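Local coordinates for protein carbohydrate deacetylase Agd3 (Neosartorya fumigata, PDB 6NWZ) that removes acetyl groups from an exopolysaccharide, probably the galactosaminogalactan of the fungus, and is required for biofilm formation by Aspergillus fumigatus, at residues L54-Q58 with A59-L63; F147-T150 with S151-P154; I203-D207 with G208-M212; F676-S679 with T680-L684. All blocks are in the same frame, centred on the assembly; numbering follows the deposited sequence.

How the interactions relate
Interactions 1, 2 and 3 all belong to the CBM87 region, whereas interaction 4 is the end of the chain. Interactions 2 and 3 touch, Asp152 CB lying 3.6 Å from Ile203 CD1 and Phe153 CE1 3.7 Å from Met212 CE. Interactions 3 and 4 share a zinc ion, bound by Glu210 and by the terminal carboxylate of Leu684. Asp152 of interaction 2 has its side chain about 8 Å from that zinc without binding it. Interaction 1 stands apart, its nearest atoms about 12 Å from those of interaction 3. The shared zinc is distinct from the one held by Asp256, His388 and His392 in the deacetylase domain, probably the catalytic metal.

Interaction 1 (L54-Q58 with A59-L63); sequences LLVPQ and AGVGL
Val61 folds back over Val56 and Leu54, and its CG1 methyl does most of the touching. That methyl lies 3.7 Å from Val56 CG1 and equally close to Val56 CG2, so it fits against the fork of the other valine. A first torsion of 73° puts Val61 CG1 between its own backbone N and carbonyl carbon, where it meets Val56. Leu54 slides past in the opposite direction, bringing its CD1 to 4.1 Å from Val61 CG1. On the other flank the ring of Pro57 stands roughly at right angles to Val61, with Pro57 CD 4.0 Å from Val61 CB.

What brings these side chains together is the bend at Pro57 to Gly60. Gly60 N donates to Pro57 O at 2.8 Å, approaching from above the carbonyl plane, 57° out of it. Gly60 then takes backbone angles with a positive phi that would press a CB against the preceding carbonyl oxygen, which suits glycine.

Farther out, Val56 O and Gln58 O accept bonds from the hydroxyls of Tyr85 and Tyr87, and Val61 O is held by Gln101 of helix 99-112. Leu54 and Val56 also pack on Ile30 of strand 22-31, the parallel neighbour of strand 51-55. A type I beta turn thus reverses the chain just beyond a strand, at the surface of the CBM87 region.

Interaction 2 (F147-T150 with S151-P154); sequences FTDT and SDFP
Phe153 drives its edge toward the face of Phe147, and this T-shaped pair forms the closely packed half of the contact. The ring centroids are 5.8 Å apart and the planes stand at 69°. Thr150 covers a face of the same Phe153 ring: its CA lies 4.2 Å from the ring centroid in a CH-pi contact. A first torsion of 38° holds Phe153 CG between its backbone N and carbonyl carbon, folding the ring back under the turn. Helix 224-237 lies against both aromatics through Ala232, and Ile185 of strand 182-188 also packs on Phe153.

Two turns follow one another here. Asp149 OD1 accepts from Ser151 N at 3.0 Å, closing an Asx turn, and the type I beta turn from Thr150 to Phe153 comes at once after it, with Phe153 N bonded to Thr150 O at 3.2 Å.

The polar side is the more open to solvent, though well bonded. Ser151 OG gives Asp149 OD1 a second bond, 2.7 Å long, from the syn side of the carboxylate, so one oxygen is gripped by two donors of a single residue. The OD2 atoms of Asp149 and Asp152 lie 4.3 Å apart, a repulsion probably relieved by Lys183, whose NZ forms salt bridges with both. A water accepts from Asp152 N and donates to Asp149 O and Asp152 OD2, linking the backbone O of Asp149 to Asp152, while Thr150 OG1 turns to Thr160.

Interaction 3 (I203-D207 with G208-M212); sequences INNFD and GREQM. With ZN (zinc ion), chain J.
Asn204 and Gln211 are joined three times over: two backbone bonds link the pair, and a third runs between their side-chain amides. Gln211 NE2 donates to Asn204 OD1 at 2.9 Å and nearly straight, 165° at the hydrogen. The acceptor lies in the plane of the Gln211 amide, although the two amide planes are turned 72° apart. Gln211 reaches this position fully extended, its CG anti to the backbone N at 179°. The other two polar atoms are engaged as well: Asn204 ND2 with Thr182 and the carbonyl of Phe127, Gln211 OE1 with Gln118; Gln211 NE2 has a second partner in the carbonyl of Lys126. Such a network fixes the rotation of both buried amides.

On the same side of the hairpin, Phe206 sets CD2 over a face of the Arg209 guanidinium, 3.5 Å from NH2. Tyr106 supplies a cation-pi partner to that arginine.

The other side carries metal and apolar contacts. Glu210 OE1 binds zinc at 2.4 Å, sharing it with Leu684, while Arg115 forms a salt bridge with OE2 and probably helps to hold the carboxylate. Deeper along the strands, Ile203 CD1 meets Met212 CE at 3.6 Å, beside Trp236 of helix 224-237.

At the bend, Asn205 OD1 accepts from Gly208 N at 3.1 Å, bracing the loop from the side chain of its own strand. Asp207 and Gly208 form the two-residue loop of an antiparallel beta hairpin, closed by a type I' turn.

Interaction 4 (F676-S679 with T680-L684); sequences FTLS and TPIAL. With ZN (zinc ion), chain J; MAN (alpha-D-mannopyranose), chain E.
Leu678 reaches over the bend in the chain to Ile682, and its side chain can be followed outward from the backbone. CB passes 4.0 Å from Thr680 O, skirting the corner. CG then sends out the CD2 branch, which ends 3.6 Å from Ile682 CG1. The same methyl is almost as near the next carbon, Ile682 CD1, at 3.7 Å, and the two side chains cross at a slant. Ile682 offers this flank because its CG1 lies anti to its own carbonyl carbon, chi1 -63°.

The bend interrupts strand 674-683, which runs antiparallel to strand 622-629 in the C-terminal domain. Leu678 keeps its backbone pairing with Thr624 on one limb and Ile682 keeps its pairing with Ile623 on the other, while Ser679 and Thr680 turn the corner between them. Pro681 CD rests 3.6 Å from Ser679 O at the corner.

The CB of Thr680 is directed away from 676-679, and its OG1 is covalently bound to C1 of a mannose at 1.4 Å, an O-linked glycan. Ser679 OG is directed to the carbonyl of Ala646. Farther along, the chain ends at Leu684, whose C-terminal carboxylate binds zinc through O at 2.1 Å. Glu210 is the other protein ligand of that metal, and Arg239 hydrogen-bonds to the same carboxylate oxygen.

Interaction 1 (L54-Q58 with A59-L63)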
loop_
_atom_site.group_PDB
_atom_site.type_symbol
_atom_site.label_atom_id
_atom_site.label_comp_id
_atom_site.label_asym_id
_atom_site.label_seq_id
_atom_site.Cartn_x
_atom_site.Cartn_y
_atom_site.Cartn_z
ATOM N N LEU A 54 7.984 22.815 -8.081
ATOM C CA LEU A 54 8.723 23.837 -8.818
ATOM C C LEU A 54 9.965 23.189 -9.415
ATOM O O LEU A 54 10.864 22.765 -8.681
ATOM C CB LEU A 54 9.104 25.006 -7.909
ATOM C CG LEU A 54 10.102 26.014 -8.484
ATOM C CD1 LEU A 54 9.502 26.766 -9.658
ATOM C CD2 LEU A 54 10.562 26.981 -7.410
ATOM N N LEU A 55 10.019 23.109 -10.740
ATOM C CA LEU A 55 11.153 22.514 -11.432
ATOM C C LEU A 55 12.119 23.613 -11.850
ATOM O O LEU A 55 11.713 24.605 -12.465
ATOM C CB LEU A 55 10.695 21.703 -12.644
ATOM C CG LEU A 55 9.815 20.490 -12.326
ATOM C CD1 LEU A 55 9.706 19.579 -13.531
ATOM C CD2 LEU A 55 10.343 19.718 -11.128
ATOM N N VAL A 56 13.392 23.438 -11.510
ATOM C CA VAL A 56 14.419 24.443 -11.747
ATOM C C VAL A 56 15.368 23.901 -12.813
ATOM O O VAL A 56 16.191 23.021 -12.518
ATOM C CB VAL A 56 15.176 24.795 -10.460
ATOM C CG1 VAL A 56 16.087 25.989 -10.697
ATOM C CG2 VAL A 56 14.200 25.072 -9.327
ATOM N N PRO A 57 15.302 24.385 -14.048
ATOM C CA PRO A 57 16.274 23.973 -15.062
ATOM C C PRO A 57 17.618 24.651 -14.830
ATOM O O PRO A 57 17.747 25.591 -14.046
ATOM C CB PRO A 57 15.633 24.441 -16.367
ATOM C CG PRO A 57 14.857 25.644 -15.961
ATOM C CD PRO A 57 14.327 25.351 -14.582
ATOM N N GLN A 58 18.630 24.147 -15.543
ATOM C CA GLN A 58 19.979 24.690 -15.402
ATOM C C GLN A 58 20.032 26.167 -15.765
ATOM O O GLN A 58 20.874 26.906 -15.240
ATOM C CB GLN A 58 20.954 23.891 -16.267
ATOM C CG GLN A 58 22.400 24.340 -16.154
ATOM C CD GLN A 58 23.360 23.394 -16.840
ATOM O OE1 GLN A 58 22.965 22.334 -17.326
ATOM N NE2 GLN A 58 24.633 23.771 -16.881
ATOM N N ALA A 59 19.144 26.618 -16.652
ATOM C CA ALA A 59 19.094 28.030 -17.006
ATOM C C ALA A 59 18.503 28.886 -15.894
ATOM O O ALA A 59 18.666 30.110 -15.922
ATOM C CB ALA A 59 18.288 28.219 -18.292
ATOM N N GLY A 60 17.819 28.279 -14.931
ATOM C CA GLY A 60 17.238 28.994 -13.812
ATOM C C GLY A 60 15.730 29.135 -13.936
ATOM O O GLY A 60 15.116 28.806 -14.955
ATOM N N VAL A 61 15.132 29.642 -12.859
ATOM C CA VAL A 61 13.696 29.889 -12.814
ATOM C C VAL A 61 13.422 30.797 -11.625
ATOM O O VAL A 61 14.218 30.857 -10.683
ATOM C CB VAL A 61 12.912 28.550 -12.717
ATOM C CG1 VAL A 61 13.047 27.949 -11.332
ATOM C CG2 VAL A 61 11.448 28.745 -13.087
ATOM N N GLY A 62 12.308 31.523 -11.676
ATOM C CA GLY A 62 11.907 32.367 -10.568
ATOM C C GLY A 62 11.017 31.623 -9.587
ATOM O O GLY A 62 10.290 30.703 -9.956
ATOM N N LEU A 63 11.089 32.031 -8.314
ATOM C CA LEU A 63 10.291 31.383 -7.282
ATOM C C LEU A 63 8.855 31.907 -7.307
ATOM O O LEU A 63 8.609 33.038 -7.729
ATOM C CB LEU A 63 10.891 31.629 -5.903
ATOM C CG LEU A 63 12.409 31.596 -5.777
ATOM C CD1 LEU A 63 12.921 33.005 -5.569
ATOM C CD2 LEU A 63 12.831 30.690 -4.637
#

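Interaction 2 (F147-T150 with S151-P154)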
loop_
_atom_site.group_PDB
_atom_site.type_symbol
_atom_site.label_atom_id
_atom_site.label_comp_id
_atom_site.label_asym_id
_atom_site.label_seq_id
_atom_site.Cartn_x
_atom_site.Cartn_y
_atom_site.Cartn_z
ATOM N N PHE A 147 18.087 5.451 12.432
ATOM C CA PHE A 147 17.808 6.658 13.197
ATOM C C PHE A 147 18.334 6.507 14.616
ATOM O O PHE A 147 18.071 5.500 15.282
ATOM C CB PHE A 147 16.307 6.949 13.227
ATOM C CG PHE A 147 15.778 7.522 11.946
ATOM C CD1 PHE A 147 16.125 8.805 11.554
ATOM C CD2 PHE A 147 14.939 6.779 11.136
ATOM C CE1 PHE A 147 15.646 9.333 10.373
ATOM C CE2 PHE A 147 14.456 7.300 9.956
ATOM C CZ PHE A 147 14.811 8.578 9.573
ATOM N N THR A 148 19.084 7.505 15.080
ATOM C CA THR A 148 19.603 7.502 16.437
ATOM C C THR A 148 18.840 8.436 17.365
ATOM O O THR A 148 19.010 8.348 18.585
ATOM C CB THR A 148 21.085 7.879 16.437
ATOM O OG1 THR A 148 21.254 9.154 15.807
ATOM C CG2 THR A 148 21.881 6.836 15.680
ATOM N N ASP A 149 18.001 9.312 16.821
ATOM C CA ASP A 149 17.221 10.233 17.638
ATOM C C ASP A 149 15.974 10.603 16.846
ATOM O O ASP A 149 16.069 11.256 15.803
ATOM C CB ASP A 149 18.044 11.468 18.005
ATOM C CG ASP A 149 17.313 12.407 18.952
ATOM O OD1 ASP A 149 16.197 12.075 19.407
ATOM O OD2 ASP A 149 17.863 13.490 19.243
ATOM N N THR A 150 14.814 10.169 17.335
ATOM C CA THR A 150 13.531 10.470 16.717
ATOM C C THR A 150 12.708 11.450 17.542
ATOM O O THR A 150 11.511 11.608 17.284
ATOM C CB THR A 150 12.736 9.182 16.492
ATOM O OG1 THR A 150 12.492 8.538 17.750
ATOM C CG2 THR A 150 13.511 8.240 15.597
ATOM N N SER A 151 13.325 12.117 18.522
ATOM C CA SER A 151 12.595 12.998 19.427
ATOM C C SER A 151 12.095 14.271 18.755
ATOM O O SER A 151 11.252 14.961 19.336
ATOM C CB SER A 151 13.477 13.366 20.618
ATOM O OG SER A 151 14.611 14.102 20.192
ATOM N N ASP A 152 12.585 14.605 17.563
ATOM C CA ASP A 152 12.110 15.785 16.857
ATOM C C ASP A 152 10.873 15.512 16.012
ATOM O O ASP A 152 10.237 16.463 15.542
ATOM C CB ASP A 152 13.222 16.359 15.973
ATOM C CG ASP A 152 14.407 16.867 16.780
ATOM O OD1 ASP A 152 14.357 18.024 17.246
ATOM O OD2 ASP A 152 15.384 16.109 16.958
ATOM N N PHE A 153 10.514 14.246 15.813
ATOM C CA PHE A 153 9.322 13.868 15.054
ATOM C C PHE A 153 8.708 12.634 15.700
ATOM O O PHE A 153 8.654 11.552 15.100
ATOM C CB PHE A 153 9.670 13.625 13.583
ATOM C CG PHE A 153 10.998 12.945 13.374
ATOM C CD1 PHE A 153 12.163 13.691 13.248
ATOM C CD2 PHE A 153 11.081 11.564 13.296
ATOM C CE1 PHE A 153 13.387 13.070 13.054
ATOM C CE2 PHE A 153 12.303 10.935 13.103
ATOM C CZ PHE A 153 13.457 11.690 12.980
ATOM N N PRO A 154 8.216 12.767 16.936
ATOM C CA PRO A 154 7.763 11.574 17.667
ATOM C C PRO A 154 6.498 10.948 17.103
ATOM O O PRO A 154 6.309 9.733 17.251
ATOM C CB PRO A 154 7.549 12.100 19.092
ATOM C CG PRO A 154 7.272 13.557 18.918
ATOM C CD PRO A 154 8.089 13.997 17.741
HETATM O O HOH W 1 14.801 13.470 16.031
#

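Interaction 3 (I203-D207 with G208-M212)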
loop_
_atom_site.group_PDB
_atom_site.type_symbol
_atom_site.label_atom_id
_atom_site.label_comp_id
_atom_site.label_asym_id
_atom_site.label_seq_id
_atom_site.Cartn_x
_atom_site.Cartn_y
_atom_site.Cartn_z
ATOM N N ILE A 203 19.668 17.798 11.802
ATOM C CA ILE A 203 18.709 18.890 11.908
ATOM C C ILE A 203 19.480 20.144 12.289
ATOM O O ILE A 203 20.240 20.140 13.263
ATOM C CB ILE A 203 17.606 18.603 12.942
ATOM C CG1 ILE A 203 16.684 17.482 12.470
ATOM C CG2 ILE A 203 16.790 19.850 13.196
ATOM C CD1 ILE A 203 15.519 17.248 13.411
ATOM N N ASN A 204 19.293 21.209 11.518
ATOM C CA ASN A 204 20.007 22.459 11.726
ATOM C C ASN A 204 19.090 23.484 12.374
ATOM O O ASN A 204 17.890 23.537 12.085
ATOM C CB ASN A 204 20.539 23.016 10.405
ATOM C CG ASN A 204 21.441 22.044 9.682
ATOM O OD1 ASN A 204 21.153 21.637 8.558
ATOM N ND2 ASN A 204 22.546 21.672 10.319
ATOM N N ASN A 205 19.664 24.299 13.250
ATOM C CA ASN A 205 18.991 25.477 13.788
ATOM C C ASN A 205 19.965 26.635 13.614
ATOM O O ASN A 205 20.871 26.820 14.429
ATOM C CB ASN A 205 18.592 25.282 15.244
ATOM C CG ASN A 205 17.728 26.412 15.762
ATOM O OD1 ASN A 205 18.032 27.587 15.562
ATOM N ND2 ASN A 205 16.637 26.060 16.428
ATOM N N PHE A 206 19.780 27.404 12.542
ATOM C CA PHE A 206 20.672 28.514 12.212
ATOM C C PHE A 206 19.993 29.817 12.621
ATOM O O PHE A 206 19.405 30.530 11.807
ATOM C CB PHE A 206 21.021 28.493 10.731
ATOM C CG PHE A 206 21.860 27.318 10.322
ATOM C CD1 PHE A 206 22.945 26.922 11.089
ATOM C CD2 PHE A 206 21.563 26.609 9.168
ATOM C CE1 PHE A 206 23.719 25.841 10.710
ATOM C CE2 PHE A 206 22.334 25.528 8.782
ATOM C CZ PHE A 206 23.412 25.142 9.552
ATOM N N ASP A 207 20.087 30.122 13.915
ATOM C CA ASP A 207 19.502 31.327 14.501
ATOM C C ASP A 207 18.020 31.458 14.149
ATOM O O ASP A 207 17.554 32.498 13.680
ATOM C CB ASP A 207 20.275 32.576 14.078
ATOM C CG ASP A 207 21.724 32.536 14.515
ATOM O OD1 ASP A 207 22.007 32.905 15.674
ATOM O OD2 ASP A 207 22.578 32.124 13.702
ATOM N N GLY A 208 17.270 30.381 14.385
ATOM C CA GLY A 208 15.849 30.349 14.152
ATOM C C GLY A 208 15.428 29.575 12.917
ATOM O O GLY A 208 14.319 29.028 12.889
ATOM N N ARG A 209 16.281 29.522 11.895
ATOM C CA ARG A 209 15.961 28.793 10.675
ATOM C C ARG A 209 16.191 27.304 10.902
ATOM O O ARG A 209 17.306 26.888 11.228
ATOM C CB ARG A 209 16.807 29.301 9.510
ATOM C CG ARG A 209 16.531 28.568 8.214
ATOM C CD ARG A 209 17.063 29.328 7.023
ATOM N NE ARG A 209 18.508 29.506 7.087
ATOM C CZ ARG A 209 19.390 28.629 6.619
ATOM N NH1 ARG A 209 18.978 27.501 6.053
ATOM N NH2 ARG A 209 20.685 28.883 6.722
ATOM N N GLU A 210 15.140 26.505 10.735
ATOM C CA GLU A 210 15.196 25.076 11.014
ATOM C C GLU A 210 15.244 24.298 9.708
ATOM O O GLU A 210 14.477 24.579 8.780
ATOM C CB GLU A 210 13.995 24.632 11.846
ATOM C CG GLU A 210 13.729 25.506 13.052
ATOM C CD GLU A 210 12.684 24.914 13.968
ATOM O OE1 GLU A 210 13.035 24.567 15.115
ATOM O OE2 GLU A 210 11.519 24.781 13.539
ATOM N N GLN A 211 16.135 23.314 9.649
ATOM C CA GLN A 211 16.401 22.583 8.421
ATOM C C GLN A 211 16.724 21.139 8.768
ATOM O O GLN A 211 17.387 20.873 9.774
ATOM C CB GLN A 211 17.563 23.224 7.650
ATOM C CG GLN A 211 17.940 22.526 6.355
ATOM C CD GLN A 211 19.072 23.232 5.634
ATOM O OE1 GLN A 211 18.855 23.912 4.631
ATOM N NE2 GLN A 211 20.289 23.078 6.146
ATOM N N MET A 212 16.244 20.212 7.942
ATOM C CA MET A 212 16.578 18.797 8.060
ATOM C C MET A 212 17.284 18.374 6.778
ATOM O O MET A 212 16.742 18.551 5.681
ATOM C CB MET A 212 15.327 17.948 8.317
ATOM C CG MET A 212 15.586 16.445 8.293
ATOM S SD MET A 212 14.168 15.413 8.734
ATOM C CE MET A 212 14.038 15.708 10.492
HETATM ZN ZN ZN J . 11.332 25.358 16.580
#

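Interaction 4 (F676-S679 with T680-L684)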
loop_
_atom_site.group_PDB
_atom_site.type_symbol
_atom_site.label_atom_id
_atom_site.label_comp_id
_atom_site.label_asym_id
_atom_site.label_seq_id
_atom_site.Cartn_x
_atom_site.Cartn_y
_atom_site.Cartn_z
ATOM N N PHE A 676 -10.539 24.344 13.776
ATOM C CA PHE A 676 -10.292 23.619 15.014
ATOM C C PHE A 676 -9.266 24.372 15.850
ATOM O O PHE A 676 -8.267 24.867 15.323
ATOM C CB PHE A 676 -9.785 22.194 14.738
ATOM C CG PHE A 676 -10.758 21.339 13.976
ATOM C CD1 PHE A 676 -10.766 21.345 12.591
ATOM C CD2 PHE A 676 -11.663 20.530 14.645
ATOM C CE1 PHE A 676 -11.662 20.562 11.888
ATOM C CE2 PHE A 676 -12.561 19.744 13.948
ATOM C CZ PHE A 676 -12.560 19.759 12.568
ATOM N N THR A 677 -9.515 24.449 17.153
ATOM C CA THR A 677 -8.607 25.096 18.091
ATOM C C THR A 677 -7.770 24.043 18.804
ATOM O O THR A 677 -8.316 23.109 19.401
ATOM C CB THR A 677 -9.384 25.931 19.110
ATOM O OG1 THR A 677 -9.917 27.092 18.465
ATOM C CG2 THR A 677 -8.479 26.362 20.251
ATOM N N LEU A 678 -6.450 24.195 18.741
ATOM C CA LEU A 678 -5.556 23.266 19.421
ATOM C C LEU A 678 -5.684 23.427 20.931
ATOM O O LEU A 678 -5.584 24.540 21.457
ATOM C CB LEU A 678 -4.112 23.505 18.985
ATOM C CG LEU A 678 -3.557 22.667 17.833
ATOM C CD1 LEU A 678 -4.511 22.641 16.649
ATOM C CD2 LEU A 678 -2.206 23.216 17.417
ATOM N N SER A 679 -5.913 22.311 21.629
ATOM C CA SER A 679 -6.009 22.360 23.085
ATOM C C SER A 679 -4.701 22.836 23.701
ATOM O O SER A 679 -4.689 23.722 24.562
ATOM C CB SER A 679 -6.391 20.985 23.629
ATOM O OG SER A 679 -5.416 20.021 23.278
ATOM N N THR A 680 -3.587 22.247 23.276
ATOM C CA THR A 680 -2.258 22.712 23.653
ATOM C C THR A 680 -1.566 23.267 22.411
ATOM O O THR A 680 -1.193 22.490 21.515
ATOM C CB THR A 680 -1.439 21.578 24.280
ATOM O OG1 THR A 680 -1.864 21.365 25.635
ATOM C CG2 THR A 680 0.044 21.922 24.289
ATOM N N PRO A 681 -1.410 24.586 22.294
ATOM C CA PRO A 681 -0.824 25.162 21.075
ATOM C C PRO A 681 0.586 24.656 20.812
ATOM O O PRO A 681 1.385 24.468 21.732
ATOM C CB PRO A 681 -0.829 26.668 21.359
ATOM C CG PRO A 681 -1.933 26.858 22.320
ATOM C CD PRO A 681 -1.939 25.626 23.190
ATOM N N ILE A 682 0.892 24.456 19.534
ATOM C CA ILE A 682 2.192 23.936 19.125
ATOM C C ILE A 682 3.174 25.094 19.024
ATOM O O ILE A 682 2.977 26.018 18.228
ATOM C CB ILE A 682 2.096 23.193 17.787
ATOM C CG1 ILE A 682 1.186 21.972 17.920
ATOM C CG2 ILE A 682 3.487 22.813 17.296
ATOM C CD1 ILE A 682 0.891 21.299 16.608
ATOM N N ALA A 683 4.236 25.044 19.820
ATOM C CA ALA A 683 5.256 26.076 19.734
ATOM C C ALA A 683 6.110 25.851 18.494
ATOM O O ALA A 683 6.386 24.711 18.107
ATOM C CB ALA A 683 6.122 26.086 20.991
ATOM N N LEU A 684 6.506 26.943 17.854
ATOM C CA LEU A 684 7.269 26.850 16.616
ATOM C C LEU A 684 8.741 26.604 16.904
ATOM O O LEU A 684 9.480 26.134 16.038
ATOM C CB LEU A 684 7.097 28.117 15.778
ATOM C CG LEU A 684 5.706 28.326 15.180
ATOM C CD1 LEU A 684 5.683 29.588 14.343
ATOM C CD2 LEU A 684 5.294 27.121 14.351
ATOM O OXT LEU A 684 9.216 26.868 18.008
HETATM ZN ZN ZN J . 11.332 25.358 16.580
HETATM C C1 MAN E . -2.762 20.243 25.795
HETATM C C2 MAN E . -2.797 20.740 27.261
HETATM C C3 MAN E . -1.403 20.621 27.908
HETATM C C4 MAN E . -0.838 19.197 27.757
HETATM C C5 MAN E . -0.847 18.766 26.281
HETATM C C6 MAN E . -0.481 17.301 26.107
HETATM O O2 MAN E . -3.676 19.944 28.068
HETATM O O3 MAN E . -1.412 21.019 29.285
HETATM O O4 MAN E . 0.504 19.148 28.238
HETATM O O5 MAN E . -2.169 18.964 25.679
HETATM O O6 MAN E . -1.053 16.835 24.888
#